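Local structure of 401aa long hypothetical glucose-1-phosphate thymidylyltransferase (Sulfolobus tokodaii, 2GGO) at residues Y161-I174 and E183-H195. The protein probably catalyses nucleotidyl and acetyl transfer as a bifunctional enzyme in the synthesis of UDP-N-acetylglucosamine and UDP-N-acetylgalactosamine. Residues are numbered along the deposited sequence; the frame is centred on the assembly and turned at random.
Sequences YKLNSDIFTYLDKI and ELTDAINLMAKDH
Tyr170 drops as a knob into the hollow between Ala187, Leu190, Met191 and Asp194, where helix 166-173 crosses helix 184-194 at 112° with axes 8.2 Å apart. The small Ala187 lets the backbones close in, its CB lying 3.6 Å from Tyr170 O. One face of the Tyr170 ring lies on the turn at Met191, whose CB sits 3.8 Å from the ring centroid in a CH-pi contact; Lys173 NZ hangs over the opposite face, off centre, near the ring's margin. Met191 runs out extended, CG anti to the backbone N (chi1 -169°), which brings its sulfur against Ile167 CD1 and oblique to the Tyr170 ring, a Met-aromatic contact; the bend at chi3 then turns CE toward Leu163 CD2. Ile167 is the second knob, set among Leu184, Ala187, Ile188 and Met191. Past the helix end, Ile174 lays CD1 between Asp186 CB (3.5 Å) and Leu190 CD2 (3.7 Å). On strand 155-164, Tyr161 takes Ile188 CD1 over the centre of one ring face and Leu184 CD2 at the ring edge, 3.4 Å from CE1, while its hydroxyl bonds to Asn157. Leu184 N is held by Thr80 OG1; both Asn157 and Thr80 probably bind N-acetylglucosamine 1-phosphate, so this end of the packing probably backs the sugar-phosphate site of the nucleotidyltransferase domain. At the far end Tyr170 OH donates to Asp194 OD2 (2.8 Å), reaching it from above the carboxylate plane, with His195 ND1 3.1 Å from the same hydroxyl. The chemistry is thus an apolar core with one polar clasp at its rim, and that bond probably restrains the tyrosine ring in its hollow.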
loop_
_atom_site.group_PDB
_atom_site.type_symbol
_atom_site.label_atom_id
_atom_site.label_comp_id
_atom_site.label_asym_id
_atom_site.label_seq_id
_atom_site.Cartn_x
_atom_site.Cartn_y
_atom_site.Cartn_z
ATOM N N TYR A 161 17.553 0.170 5.337
ATOM C CA TYR A 161 18.859 0.595 5.812
ATOM C C TYR A 161 19.312 -0.222 6.997
ATOM O O TYR A 161 18.503 -0.606 7.824
ATOM C CB TYR A 161 18.786 2.043 6.290
ATOM C CG TYR A 161 18.315 3.028 5.263
ATOM C CD1 TYR A 161 17.617 4.163 5.647
ATOM C CD2 TYR A 161 18.554 2.829 3.900
ATOM C CE1 TYR A 161 17.178 5.103 4.696
ATOM C CE2 TYR A 161 18.113 3.752 2.932
ATOM C CZ TYR A 161 17.443 4.901 3.338
ATOM O OH TYR A 161 17.009 5.838 2.400
ATOM N N LYS A 162 20.613 -0.451 7.091
ATOM C CA LYS A 162 21.233 -0.948 8.323
ATOM C C LYS A 162 22.330 0.072 8.656
ATOM O O LYS A 162 23.387 0.119 8.004
ATOM C CB LYS A 162 21.825 -2.351 8.113
ATOM C CG LYS A 162 22.007 -3.208 9.333
ATOM C CD LYS A 162 23.142 -2.750 10.244
ATOM C CE LYS A 162 24.517 -2.890 9.586
ATOM N NZ LYS A 162 25.704 -2.540 10.451
ATOM N N LEU A 163 22.052 0.900 9.658
ATOM C CA LEU A 163 22.873 2.065 9.941
ATOM C C LEU A 163 23.391 1.984 11.358
ATOM O O LEU A 163 22.681 1.526 12.272
ATOM C CB LEU A 163 22.089 3.374 9.736
ATOM C CG LEU A 163 21.437 3.661 8.371
ATOM C CD1 LEU A 163 20.566 4.873 8.458
ATOM C CD2 LEU A 163 22.439 3.813 7.242
ATOM N N ASN A 164 24.648 2.396 11.512
ATOM C CA ASN A 164 25.275 2.509 12.830
ATOM C C ASN A 164 25.112 3.918 13.418
ATOM O O ASN A 164 24.833 4.873 12.685
ATOM C CB ASN A 164 26.735 2.094 12.747
ATOM C CG ASN A 164 26.932 0.870 11.890
ATOM O OD1 ASN A 164 26.307 -0.166 12.108
ATOM N ND2 ASN A 164 27.796 0.986 10.898
ATOM N N SER A 165 25.268 4.040 14.732
ATOM C CA SER A 165 25.064 5.308 15.428
ATOM C C SER A 165 25.826 6.528 14.839
ATOM O O SER A 165 25.543 7.669 15.210
ATOM C CB SER A 165 25.361 5.128 16.919
ATOM O OG SER A 165 26.462 4.251 17.110
ATOM N N ASP A 166 26.768 6.295 13.921
ATOM C CA ASP A 166 27.432 7.378 13.168
ATOM C C ASP A 166 26.464 8.195 12.344
ATOM O O ASP A 166 26.809 9.285 11.895
ATOM C CB ASP A 166 28.450 6.834 12.174
ATOM C CG ASP A 166 29.279 5.734 12.742
ATOM O OD1 ASP A 166 29.514 5.767 13.973
ATOM O OD2 ASP A 166 29.683 4.840 11.954
ATOM N N ILE A 167 25.275 7.657 12.095
ATOM C CA ILE A 167 24.305 8.379 11.306
ATOM C C ILE A 167 23.902 9.709 11.971
ATOM O O ILE A 167 23.697 10.711 11.271
ATOM C CB ILE A 167 23.062 7.518 10.940
ATOM C CG1 ILE A 167 22.355 8.102 9.703
ATOM C CG2 ILE A 167 22.091 7.377 12.129
ATOM C CD1 ILE A 167 23.278 8.404 8.506
ATOM N N PHE A 168 23.824 9.721 13.306
ATOM C CA PHE A 168 23.358 10.901 14.050
ATOM C C PHE A 168 24.253 12.121 13.833
ATOM O O PHE A 168 23.769 13.240 13.673
ATOM C CB PHE A 168 23.208 10.578 15.534
ATOM C CG PHE A 168 22.279 9.431 15.808
ATOM C CD1 PHE A 168 20.898 9.579 15.648
ATOM C CD2 PHE A 168 22.780 8.191 16.223
ATOM C CE1 PHE A 168 20.031 8.508 15.902
ATOM C CE2 PHE A 168 21.923 7.112 16.477
ATOM C CZ PHE A 168 20.546 7.276 16.323
ATOM N N THR A 169 25.556 11.878 13.798
ATOM C CA THR A 169 26.535 12.905 13.490
ATOM C C THR A 169 26.175 13.711 12.231
ATOM O O THR A 169 26.038 14.939 12.298
ATOM C CB THR A 169 27.934 12.283 13.360
ATOM O OG1 THR A 169 28.261 11.620 14.585
ATOM C CG2 THR A 169 28.986 13.347 13.071
ATOM N N TYR A 170 26.003 13.022 11.103
ATOM C CA TYR A 170 25.724 13.681 9.819
ATOM C C TYR A 170 24.287 14.193 9.713
ATOM O O TYR A 170 23.967 14.950 8.797
ATOM C CB TYR A 170 26.051 12.757 8.634
ATOM C CG TYR A 170 27.439 12.176 8.687
ATOM C CD1 TYR A 170 27.718 11.074 9.497
ATOM C CD2 TYR A 170 28.477 12.725 7.939
ATOM C CE1 TYR A 170 29.000 10.528 9.572
ATOM C CE2 TYR A 170 29.771 12.183 7.999
ATOM C CZ TYR A 170 30.020 11.082 8.820
ATOM O OH TYR A 170 31.280 10.530 8.900
ATOM N N LEU A 171 23.433 13.780 10.647
ATOM C CA LEU A 171 22.040 14.228 10.677
ATOM C C LEU A 171 21.948 15.668 11.174
ATOM O O LEU A 171 21.051 16.425 10.776
ATOM C CB LEU A 171 21.188 13.317 11.571
ATOM C CG LEU A 171 20.367 12.165 10.974
ATOM C CD1 LEU A 171 19.885 11.220 12.083
ATOM C CD2 LEU A 171 19.185 12.679 10.140
ATOM N N ASP A 172 22.878 16.023 12.056
ATOM C CA ASP A 172 22.984 17.376 12.587
ATOM C C ASP A 172 23.718 18.264 11.595
ATOM O O ASP A 172 23.302 19.395 11.336
ATOM C CB ASP A 172 23.733 17.366 13.922
ATOM C CG ASP A 172 23.063 16.491 14.961
ATOM O OD1 ASP A 172 22.836 16.988 16.083
ATOM O OD2 ASP A 172 22.755 15.315 14.660
ATOM N N LYS A 173 24.810 17.735 11.044
ATOM C CA LYS A 173 25.635 18.454 10.075
ATOM C C LYS A 173 24.854 18.757 8.795
ATOM O O LYS A 173 25.161 19.723 8.094
ATOM C CB LYS A 173 26.930 17.687 9.765
ATOM C CG LYS A 173 27.794 17.363 10.996
ATOM C CD LYS A 173 29.295 17.409 10.696
ATOM C CE LYS A 173 29.730 16.402 9.623
ATOM N NZ LYS A 173 29.789 14.997 10.127
ATOM N N ILE A 174 23.839 17.939 8.512
ATOM C CA ILE A 174 22.951 18.151 7.360
ATOM C C ILE A 174 21.923 19.270 7.602
ATOM O O ILE A 174 21.115 19.208 8.542
ATOM C CB ILE A 174 22.312 16.795 6.841
ATOM C CG1 ILE A 174 23.041 16.292 5.579
ATOM C CG2 ILE A 174 20.788 16.882 6.618
ATOM C CD1 ILE A 174 23.064 17.260 4.377
ATOM N N GLU A 183 15.720 15.115 5.551
ATOM C CA GLU A 183 15.798 13.839 4.845
ATOM C C GLU A 183 16.896 12.943 5.389
ATOM O O GLU A 183 17.871 13.411 5.985
ATOM C CB GLU A 183 15.998 14.076 3.350
ATOM C CG GLU A 183 14.776 14.653 2.665
ATOM C CD GLU A 183 15.130 15.518 1.469
ATOM O OE1 GLU A 183 15.379 14.962 0.370
ATOM O OE2 GLU A 183 15.150 16.760 1.632
ATOM N N LEU A 184 16.726 11.645 5.186
ATOM C CA LEU A 184 17.745 10.712 5.588
ATOM C C LEU A 184 18.859 10.731 4.561
ATOM O O LEU A 184 19.998 11.041 4.896
ATOM C CB LEU A 184 17.174 9.306 5.777
ATOM C CG LEU A 184 17.950 8.303 6.642
ATOM C CD1 LEU A 184 18.775 8.956 7.747
ATOM C CD2 LEU A 184 16.982 7.312 7.236
ATOM N N THR A 185 18.518 10.449 3.308
ATOM C CA THR A 185 19.507 10.338 2.230
ATOM C C THR A 185 20.626 11.398 2.237
ATOM O O THR A 185 21.764 11.093 1.881
ATOM C CB THR A 185 18.831 10.299 0.840
ATOM O OG1 THR A 185 17.801 11.293 0.773
ATOM C CG2 THR A 185 18.215 8.938 0.593
ATOM N N ASP A 186 20.302 12.628 2.642
ATOM C CA ASP A 186 21.277 13.721 2.734
ATOM C C ASP A 186 22.418 13.348 3.648
ATOM O O ASP A 186 23.586 13.466 3.270
ATOM C CB ASP A 186 20.614 14.981 3.284
ATOM C CG ASP A 186 19.758 15.698 2.258
ATOM O OD1 ASP A 186 19.964 15.478 1.039
ATOM O OD2 ASP A 186 18.880 16.488 2.684
ATOM N N ALA A 187 22.048 12.908 4.853
ATOM C CA ALA A 187 22.975 12.473 5.896
ATOM C C ALA A 187 23.779 11.238 5.486
ATOM O O ALA A 187 24.963 11.127 5.801
ATOM C CB ALA A 187 22.219 12.215 7.192
ATOM N N ILE A 188 23.129 10.316 4.784
ATOM C CA ILE A 188 23.787 9.115 4.265
ATOM C C ILE A 188 24.819 9.487 3.199
ATOM O O ILE A 188 25.798 8.756 2.984
ATOM C CB ILE A 188 22.754 8.070 3.700
ATOM C CG1 ILE A 188 22.016 7.358 4.847
ATOM C CG2 ILE A 188 23.435 7.052 2.775
ATOM C CD1 ILE A 188 20.861 6.473 4.403
ATOM N N ASN A 189 24.603 10.629 2.545
ATOM C CA ASN A 189 25.473 11.061 1.454
ATOM C C ASN A 189 26.813 11.660 1.877
ATOM O O ASN A 189 27.829 11.423 1.212
ATOM C CB ASN A 189 24.723 11.956 0.473
ATOM C CG ASN A 189 24.295 11.205 -0.766
ATOM O OD1 ASN A 189 23.314 11.556 -1.410
ATOM N ND2 ASN A 189 25.034 10.158 -1.105
ATOM N N LEU A 190 26.812 12.405 2.982
ATOM C CA LEU A 190 28.052 12.857 3.622
ATOM C C LEU A 190 28.820 11.688 4.245
ATOM O O LEU A 190 30.039 11.595 4.107
ATOM C CB LEU A 190 27.788 13.907 4.715
ATOM C CG LEU A 190 26.552 14.810 4.823
ATOM C CD1 LEU A 190 26.651 15.535 6.163
ATOM C CD2 LEU A 190 26.372 15.794 3.645
ATOM N N MET A 191 28.094 10.812 4.940
ATOM C CA MET A 191 28.676 9.632 5.577
ATOM C C MET A 191 29.354 8.719 4.560
ATOM O O MET A 191 30.416 8.171 4.836
ATOM C CB MET A 191 27.611 8.865 6.375
ATOM C CG MET A 191 28.174 7.770 7.292
ATOM S SD MET A 191 26.942 6.718 8.105
ATOM C CE MET A 191 26.390 5.712 6.736
ATOM N N ALA A 192 28.743 8.578 3.384
ATOM C CA ALA A 192 29.286 7.751 2.300
ATOM C C ALA A 192 30.654 8.244 1.793
ATOM O O ALA A 192 31.395 7.494 1.137
ATOM C CB ALA A 192 28.279 7.640 1.140
ATOM N N LYS A 193 30.980 9.503 2.096
ATOM C CA LYS A 193 32.285 10.068 1.748
ATOM C C LYS A 193 33.378 9.619 2.718
ATOM O O LYS A 193 34.472 9.220 2.293
ATOM C CB LYS A 193 32.210 11.593 1.654
ATOM C CG LYS A 193 31.262 12.069 0.554
ATOM C CD LYS A 193 31.620 11.440 -0.799
ATOM C CE LYS A 193 30.391 11.168 -1.669
ATOM N NZ LYS A 193 30.742 10.232 -2.801
ATOM N N ASP A 194 33.066 9.655 4.013
ATOM C CA ASP A 194 33.989 9.210 5.063
ATOM C C ASP A 194 33.885 7.691 5.232
ATOM O O ASP A 194 34.889 6.961 5.161
ATOM C CB ASP A 194 33.665 9.902 6.398
ATOM C CG ASP A 194 33.158 11.341 6.223
ATOM O OD1 ASP A 194 32.939 11.792 5.069
ATOM O OD2 ASP A 194 32.966 12.028 7.256
ATOM N N HIS A 195 32.652 7.230 5.447
ATOM C CA HIS A 195 32.388 5.829 5.716
ATOM C C HIS A 195 32.015 5.059 4.471
ATOM O O HIS A 195 31.392 5.586 3.532
ATOM C CB HIS A 195 31.294 5.676 6.762
ATOM C CG HIS A 195 31.700 6.141 8.121
ATOM N ND1 HIS A 195 31.546 7.448 8.535
ATOM C CD2 HIS A 195 32.262 5.478 9.158
ATOM C CE1 HIS A 195 31.994 7.569 9.772
ATOM N NE2 HIS A 195 32.428 6.386 10.174
#